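Local structure of sensory box/GGDEF family protein (Caulobacter crescentus, 4YME) at residues N12-S15 against L16-L20; D49-G52 against H53-D57; L106-M109 against L110-P113; A149-R152 against A153-G157. The protein probably takes part in cyclic di-GMP turnover at the membrane as a modular signalling protein, of which this chain is the GGDEF domain, the diguanylate cyclase-type module. One frame throughout, in Å; residues are numbered along the deposited sequence.

Contact 1 of 4, residues N12-S15 against L16-L20; sequences NRNS and LQMRL
The first two turns of helix 13-30 are set by four consecutive i+4 backbone bonds, beginning with L16 N to N12 O at 2.9 Å and continuing with Q17 N to R13 O, M18 N to N14 O and R19 N to S15 O. N12 is the N-cap and forms a capping box with S15: S15 N donates to N12 OD1 at 3.0 Å, and N12 N donates back to S15 OG at 3.2 Å. The first of these is almost straight (169° at the hydrogen), while the return bond is more bent at 138°. S15 OG can accept because it lies between the backbone N and the carbonyl carbon (chi1 52°). It is also hydrogen-bonded to E3 O, and N12 ND2 to A2 O, tying the leading peptide to the helix start. L16 turns inward to strands 76-81 and 84-91 of the ferredoxin-like sheet, so the helix packs on that face. On the outer side, selenomethionine M18 leans back over N14 and S15, its CE 3.7 Å from S15 CA. A water lies 2.8 Å from both Q17 OE1 and N14 O and bridges them. N14 OD1, in one of its two modelled conformers, lies 3.4 Å from M18 SE.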
# COMPACT_ATOMS: atom_id res chain seq x y z
N ASN A 12 5.08 -10.27 -0.04
CA ASN A 12 4.17 -10.72 -1.07
C ASN A 12 2.77 -10.98 -0.47
O ASN A 12 2.53 -10.75 0.71
CB ASN A 12 4.74 -11.92 -1.82
CG ASN A 12 5.04 -13.13 -0.94
OD1 ASN A 12 4.46 -13.28 0.13
ND2 ASN A 12 5.99 -13.96 -1.37
N ARG A 13 1.82 -11.39 -1.31
CA ARG A 13 0.46 -11.66 -0.84
C ARG A 13 0.42 -12.63 0.34
O ARG A 13 -0.35 -12.40 1.31
CB ARG A 13 -0.38 -12.24 -2.00
CG ARG A 13 -1.85 -12.50 -1.64
CD ARG A 13 -2.61 -13.13 -2.84
NE ARG A 13 -2.67 -12.23 -3.99
CZ ARG A 13 -3.55 -11.23 -4.15
NH1 ARG A 13 -4.45 -10.95 -3.23
NH2 ARG A 13 -3.49 -10.48 -5.25
N ASN A 14 1.17 -13.74 0.23
CA ASN A 14 1.25 -14.81 1.27
C ASN A 14 1.65 -14.22 2.61
O ASN A 14 0.99 -14.42 3.65
CB ASN A 14 2.30 -15.91 0.89
CG ASN A 14 2.81 -16.74 2.12
OD1 ASN A 14 2.02 -17.21 2.95
ND2 ASN A 14 4.15 -16.90 2.22
N SER A 15 2.80 -13.52 2.61
CA SER A 15 3.34 -13.02 3.89
C SER A 15 2.52 -11.86 4.41
O SER A 15 2.34 -11.76 5.59
CB SER A 15 4.82 -12.67 3.85
OG SER A 15 5.13 -11.79 2.79
N LEU A 16 1.95 -11.05 3.52
CA LEU A 16 1.01 -10.04 3.96
C LEU A 16 -0.16 -10.63 4.74
O LEU A 16 -0.50 -10.18 5.85
CB LEU A 16 0.47 -9.25 2.73
CG LEU A 16 -0.76 -8.40 2.99
CD1 LEU A 16 -0.31 -7.27 3.91
CD2 LEU A 16 -1.39 -7.92 1.66
N GLN A 17 -0.79 -11.64 4.17
CA GLN A 17 -1.97 -12.23 4.82
C GLN A 17 -1.58 -12.80 6.18
O GLN A 17 -2.30 -12.61 7.17
CB GLN A 17 -2.54 -13.32 3.91
CG GLN A 17 -3.86 -13.92 4.43
CD GLN A 17 -3.65 -14.98 5.54
OE1 GLN A 17 -2.58 -15.65 5.63
NE2 GLN A 17 -4.68 -15.13 6.41
N MSE A 18 -0.41 -13.47 6.26
CA MSE A 18 0.02 -14.09 7.54
C MSE A 18 0.28 -13.02 8.61
O MSE A 18 -0.11 -13.14 9.76
CB MSE A 18 1.29 -14.89 7.39
CG MSE A 18 1.11 -16.06 6.52
SE MSE A 18 2.75 -17.09 6.29
CE MSE A 18 4.21 -15.84 6.11
N ARG A 19 0.98 -11.98 8.21
CA ARG A 19 1.35 -10.93 9.15
C ARG A 19 0.14 -10.08 9.57
O ARG A 19 0.06 -9.66 10.71
CB ARG A 19 2.50 -10.09 8.60
CG ARG A 19 3.86 -10.83 8.66
CD ARG A 19 5.00 -9.91 8.30
NE ARG A 19 5.14 -8.86 9.31
CZ ARG A 19 6.07 -7.89 9.29
NH1 ARG A 19 6.92 -7.83 8.28
NH2 ARG A 19 6.11 -6.98 10.24
N LEU A 20 -0.80 -9.89 8.65
CA LEU A 20 -2.04 -9.14 8.95
C LEU A 20 -2.89 -9.95 9.93
O LEU A 20 -3.42 -9.42 10.90
CB LEU A 20 -2.77 -8.79 7.65
CG LEU A 20 -4.13 -8.12 7.87
CD1 LEU A 20 -4.02 -6.87 8.72
CD2 LEU A 20 -4.68 -7.74 6.47
O HOH W 1 -0.92 -16.53 3.57

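Contact 2 of 4, residues D49-G52 against H53-D57; sequences DQHG and HLAGD
G52 and A55 meet through the backbone where the chain passes from helix 44-51 into helix 53-70. The break is visible in the torsions: G52 has left helical values, with phi at 85°, and H53 returns to helical phi and psi. H53 comes first, its CB 3.8 Å from G52 C. Its ring carbon CG is held between the backbone N and the carbonyl carbon (chi1 77°), and this leans the imidazole forward toward L54, whose CG lies 3.5 Å above the ring plane, offset toward the rim. The L54 side chain packs on F116 of strand 114-116. Its amide is only 3.2 Å from G52 O, but the angle is too poor for a hydrogen bond. The next amide succeeds: A55 N donates to G52 O at 3.0 Å. The donor stands above the carbonyl plane, 44° out of it, so the i+3 bond closes a tight first turn without using a lone pair. This bend carries the G-H-x-x-G-D signature found in GGDEF domains, which begins at G52 and runs to D57. A55 CB points back across the bend, 3.3 Å from G52 O and 3.6 Å from H51 CB. Both H51 and A55 reach L121 of the small hairpin 114-121, and A55 also touches F116. D57 N then donates to H53 O at 3.0 Å, the regular i+4 bond; in related cyclases the aspartate at this place recognises guanine, and D57 probably does the same.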
# COMPACT_ATOMS: atom_id res chain seq x y z
N ASP A 49 2.83 1.39 -21.69
CA ASP A 49 2.36 1.65 -23.06
C ASP A 49 3.32 2.49 -23.84
O ASP A 49 3.58 2.19 -25.04
CB ASP A 49 1.00 2.35 -23.04
CG ASP A 49 -0.13 1.43 -22.73
OD1 ASP A 49 0.09 0.20 -22.78
OD2 ASP A 49 -1.25 1.93 -22.41
N GLN A 50 3.83 3.53 -23.20
CA GLN A 50 4.62 4.57 -23.88
C GLN A 50 6.09 4.25 -23.90
O GLN A 50 6.77 4.56 -24.88
CB GLN A 50 4.41 5.97 -23.27
CG GLN A 50 3.02 6.58 -23.53
CD GLN A 50 2.70 6.84 -25.02
OE1 GLN A 50 1.77 6.26 -25.58
NE2 GLN A 50 3.46 7.71 -25.64
N HIS A 51 6.59 3.56 -22.86
CA HIS A 51 8.03 3.28 -22.71
C HIS A 51 8.43 1.82 -22.45
O HIS A 51 9.60 1.60 -22.12
CB HIS A 51 8.60 4.09 -21.53
CG HIS A 51 8.30 5.54 -21.57
ND1 HIS A 51 9.18 6.46 -22.11
CD2 HIS A 51 7.23 6.25 -21.15
CE1 HIS A 51 8.66 7.67 -22.01
NE2 HIS A 51 7.48 7.57 -21.43
N GLY A 52 7.52 0.86 -22.59
CA GLY A 52 7.78 -0.58 -22.44
C GLY A 52 7.72 -1.07 -20.97
O GLY A 52 7.73 -0.24 -20.05
N HIS A 53 7.71 -2.39 -20.79
CA HIS A 53 7.53 -3.06 -19.48
C HIS A 53 8.57 -2.66 -18.41
O HIS A 53 8.23 -2.57 -17.21
CB HIS A 53 7.46 -4.61 -19.62
CG HIS A 53 8.80 -5.28 -19.83
ND1 HIS A 53 9.44 -5.30 -21.06
CD2 HIS A 53 9.64 -5.88 -18.96
CE1 HIS A 53 10.62 -5.89 -20.93
NE2 HIS A 53 10.75 -6.27 -19.66
N LEU A 54 9.79 -2.37 -18.83
CA LEU A 54 10.87 -1.97 -17.93
C LEU A 54 10.56 -0.60 -17.29
O LEU A 54 11.03 -0.32 -16.17
CB LEU A 54 12.24 -1.95 -18.61
CG LEU A 54 12.63 -3.36 -19.08
CD1 LEU A 54 13.84 -3.28 -20.04
CD2 LEU A 54 12.88 -4.30 -17.93
N ALA A 55 9.76 0.23 -17.95
CA ALA A 55 9.36 1.52 -17.35
C ALA A 55 8.39 1.29 -16.19
O ALA A 55 8.55 1.91 -15.12
CB ALA A 55 8.70 2.41 -18.37
N GLY A 56 7.39 0.49 -16.43
CA GLY A 56 6.45 0.16 -15.33
C GLY A 56 7.19 -0.49 -14.18
O GLY A 56 6.95 -0.15 -13.00
N ASP A 57 8.16 -1.35 -14.47
CA ASP A 57 8.97 -1.96 -13.41
C ASP A 57 9.73 -0.94 -12.57
O ASP A 57 9.81 -1.06 -11.35
CB ASP A 57 9.90 -3.04 -13.97
CG ASP A 57 9.16 -4.26 -14.43
OD1 ASP A 57 7.92 -4.38 -14.28
OD2 ASP A 57 9.87 -5.14 -15.01

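Contact 3 of 4, residues L106-M109 against L110-P113; sequences LIEM and LAAP
L110 folds back against the last turn of helix 95-109, its CG 3.3 Å from L106 O and 4.0 Å from M109 CG. The same residue closes the turn: L110 N donates to L106 O at 3.0 Å, and more weakly to I107 O. One residue on, the pattern shortens from i+4 to i+3: A111 N bonds E108 O at 3.2 Å with the donor 66° out of the carbonyl plane. M109, a selenomethionine modelled in two conformers, carries CG between its backbone N and carbonyl carbon (chi1 78°), which sets that carbon beside the L110 amide. L106 and L110 face inward, onto strand 33-41 of the central sheet and onto helix 53-70; in this ferredoxin-like fold the helix end packs on the sheet beside helix 53-70, its leucines touching both. A water next to the turn donates to E108 O at 2.6 Å, with weaker bonds to M109 O and A112 N, and so bridges the helix end to the loop. Farther out, R66 of helix 53-70 fixes the exit path: NH1 donates to M109 O and A112 O, and NH2 to P113 O. The backbone of L110 is hydrogen-bonded to G124, just ahead of strand 125-131.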
# COMPACT_ATOMS: atom_id res chain seq x y z
N LEU A 106 1.60 9.10 2.50
CA LEU A 106 1.83 8.17 1.39
C LEU A 106 1.52 8.84 0.04
O LEU A 106 2.29 8.71 -0.92
CB LEU A 106 1.00 6.89 1.57
CG LEU A 106 1.44 5.99 2.73
CD1 LEU A 106 0.47 4.89 2.93
CD2 LEU A 106 2.91 5.51 2.54
N ILE A 107 0.37 9.48 -0.06
CA ILE A 107 0.01 10.15 -1.32
C ILE A 107 1.11 11.19 -1.69
O ILE A 107 1.57 11.26 -2.83
CB ILE A 107 -1.40 10.80 -1.23
CG1 ILE A 107 -2.47 9.70 -1.20
CG2 ILE A 107 -1.65 11.77 -2.39
CD1 ILE A 107 -3.76 10.16 -0.73
N GLU A 108 1.55 11.95 -0.72
CA GLU A 108 2.58 12.97 -0.98
C GLU A 108 3.88 12.34 -1.47
O GLU A 108 4.49 12.79 -2.50
CB GLU A 108 2.86 13.80 0.27
CG GLU A 108 3.82 14.99 -0.02
CD GLU A 108 3.42 15.73 -1.29
OE1 GLU A 108 2.22 16.11 -1.38
OE2 GLU A 108 4.28 15.91 -2.20
N MSE A 109 4.29 11.28 -0.80
CA MSE A 109 5.57 10.67 -1.16
C MSE A 109 5.54 10.00 -2.52
O MSE A 109 6.56 9.95 -3.19
CB MSE A 109 6.05 9.73 -0.09
CG MSE A 109 5.38 8.37 -0.08
SE MSE A 109 6.14 7.19 1.32
CE MSE A 109 6.51 8.70 2.58
N LEU A 110 4.38 9.49 -2.93
CA LEU A 110 4.24 8.84 -4.23
C LEU A 110 3.93 9.76 -5.39
O LEU A 110 3.70 9.32 -6.51
CB LEU A 110 3.23 7.70 -4.13
CG LEU A 110 3.53 6.56 -3.15
CD1 LEU A 110 2.46 5.46 -3.17
CD2 LEU A 110 4.95 5.97 -3.44
N ALA A 111 3.88 11.06 -5.13
CA ALA A 111 3.51 11.99 -6.15
C ALA A 111 4.67 12.33 -7.08
O ALA A 111 4.44 12.63 -8.26
CB ALA A 111 2.97 13.25 -5.50
N ALA A 112 5.92 12.32 -6.59
CA ALA A 112 7.06 12.83 -7.41
C ALA A 112 7.41 11.89 -8.50
O ALA A 112 7.35 10.69 -8.28
CB ALA A 112 8.28 13.04 -6.57
N PRO A 113 7.76 12.37 -9.68
CA PRO A 113 8.10 11.44 -10.78
C PRO A 113 9.34 10.59 -10.52
O PRO A 113 10.08 10.88 -9.60
CB PRO A 113 8.34 12.36 -12.00
CG PRO A 113 8.34 13.73 -11.45
CD PRO A 113 7.73 13.77 -10.14
O HOH W 2 6.76 12.98 -3.79

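Contact 4 of 4, residues A149-R152 against A153-G157; sequences ALYR and AKESG
L150 and K154 pack one turn apart near the end of helix 139-156, in the A-L-Y-x-A-K-x-x-G signature that closes GGDEF domains. On this inner side L150 is buried against the sheet. L150 CD1 lies 3.8 Å from K154 CD, the two side chains crossing obliquely, and K154 N donates to L150 O at 2.9 Å. L150 faces C38 and D40 of strand 33-41, and both residues touch S126 of strand 125-131. K154 NZ forms a salt bridge with D40; in related cyclases a lysine at this place contacts nucleotide phosphates and the aspartate helps bind metal, so the pair is consistent with the rim of the active site. The outer side is exposed, hydrated and less ordered, although its groups touch closely. Y151 has CG opposite its backbone N (chi1 176°), which swings the ring along the helix toward E155. There E155 CG sits over one ring face, 3.4 Å from Y151 CZ, and the carboxylate lies nearly parallel to the ring, the planes 6° apart. A water there links E155 OE2, at 2.6 Å, to Y151 O, at 3.0 Å. E155 is modelled twice, and both the overlap and the water link to OE2 hold for the conformer described. At the C-terminal turn one carbonyl is held twice: S156 N and S156 OG each donate to R152 O at 2.9 Å, arriving from opposite faces of its plane.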
# COMPACT_ATOMS: atom_id res chain seq x y z
N ALA A 149 -12.63 0.16 -1.06
CA ALA A 149 -12.37 1.56 -0.73
C ALA A 149 -11.48 2.21 -1.78
O ALA A 149 -11.68 3.37 -2.11
CB ALA A 149 -11.73 1.62 0.66
N LEU A 150 -10.54 1.46 -2.33
CA LEU A 150 -9.69 1.97 -3.42
C LEU A 150 -10.54 2.26 -4.64
O LEU A 150 -10.39 3.34 -5.24
CB LEU A 150 -8.54 1.02 -3.76
CG LEU A 150 -7.66 1.42 -4.97
CD1 LEU A 150 -6.96 2.74 -4.77
CD2 LEU A 150 -6.62 0.38 -5.18
N TYR A 151 -11.44 1.34 -5.01
CA TYR A 151 -12.34 1.58 -6.13
C TYR A 151 -13.12 2.88 -5.92
O TYR A 151 -13.19 3.70 -6.85
CB TYR A 151 -13.36 0.41 -6.35
CG TYR A 151 -14.34 0.75 -7.46
CD1 TYR A 151 -14.00 0.54 -8.77
CD2 TYR A 151 -15.57 1.29 -7.17
CE1 TYR A 151 -14.86 0.89 -9.80
CE2 TYR A 151 -16.45 1.66 -8.20
CZ TYR A 151 -16.06 1.44 -9.49
OH TYR A 151 -16.86 1.79 -10.56
N ARG A 152 -13.71 3.03 -4.73
CA ARG A 152 -14.52 4.21 -4.41
C ARG A 152 -13.68 5.48 -4.50
O ARG A 152 -14.14 6.52 -4.99
CB ARG A 152 -15.13 4.10 -3.02
CG ARG A 152 -16.21 3.04 -2.89
CD ARG A 152 -17.27 3.24 -3.94
NE ARG A 152 -18.48 2.50 -3.69
CZ ARG A 152 -19.37 2.22 -4.63
NH1 ARG A 152 -19.15 2.59 -5.88
NH2 ARG A 152 -20.46 1.56 -4.33
N ALA A 153 -12.45 5.41 -4.01
CA ALA A 153 -11.53 6.55 -4.06
C ALA A 153 -11.13 6.95 -5.48
O ALA A 153 -10.93 8.12 -5.77
CB ALA A 153 -10.28 6.24 -3.25
N LYS A 154 -11.00 5.97 -6.36
CA LYS A 154 -10.64 6.23 -7.76
C LYS A 154 -11.84 6.81 -8.49
O LYS A 154 -11.65 7.69 -9.33
CB LYS A 154 -10.07 4.99 -8.45
CG LYS A 154 -8.68 4.60 -7.92
CD LYS A 154 -8.28 3.21 -8.34
CE LYS A 154 -8.05 3.12 -9.80
NZ LYS A 154 -7.66 1.74 -10.16
N GLU A 155 -13.07 6.38 -8.17
CA GLU A 155 -14.28 6.95 -8.76
C GLU A 155 -14.49 8.40 -8.29
O GLU A 155 -14.70 9.28 -9.10
CB GLU A 155 -15.52 6.12 -8.44
CG GLU A 155 -15.57 4.76 -9.15
CD GLU A 155 -15.56 4.86 -10.67
OE1 GLU A 155 -16.55 5.38 -11.24
OE2 GLU A 155 -14.59 4.39 -11.31
N SER A 156 -14.42 8.64 -6.97
CA SER A 156 -14.70 9.97 -6.36
C SER A 156 -13.54 10.98 -6.30
O SER A 156 -13.79 12.20 -6.16
CB SER A 156 -15.22 9.79 -4.92
OG SER A 156 -14.20 9.26 -4.06
N GLY A 157 -12.30 10.46 -6.38
CA GLY A 157 -11.05 11.23 -6.19
C GLY A 157 -10.63 11.47 -4.73
O GLY A 157 -11.32 11.07 -3.79
O HOH W 3 -12.73 3.47 -9.81

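Contacts 1, 3 and 4 lie against the four-stranded sheet, whereas contact 2 projects to the small hairpin 114-121. Contacts 3 and 4 lie nearest each other, with centres 17 Å apart and closest atoms about 8 Å apart. Contacts 1 and 3 sit on opposite sides of the chain's centre, 24 Å between centres, while contacts 1 and 2 are farthest apart at 27 Å. Contacts 2 and 3 are connected through helix 53-70, which starts in contact 2 and later supplies R66 to contact 3. By analogy with related cyclases, contacts 2 and 4 border the nucleotide site from different directions, through D57 and K154, although their centres are 25 Å apart; no pair touches directly.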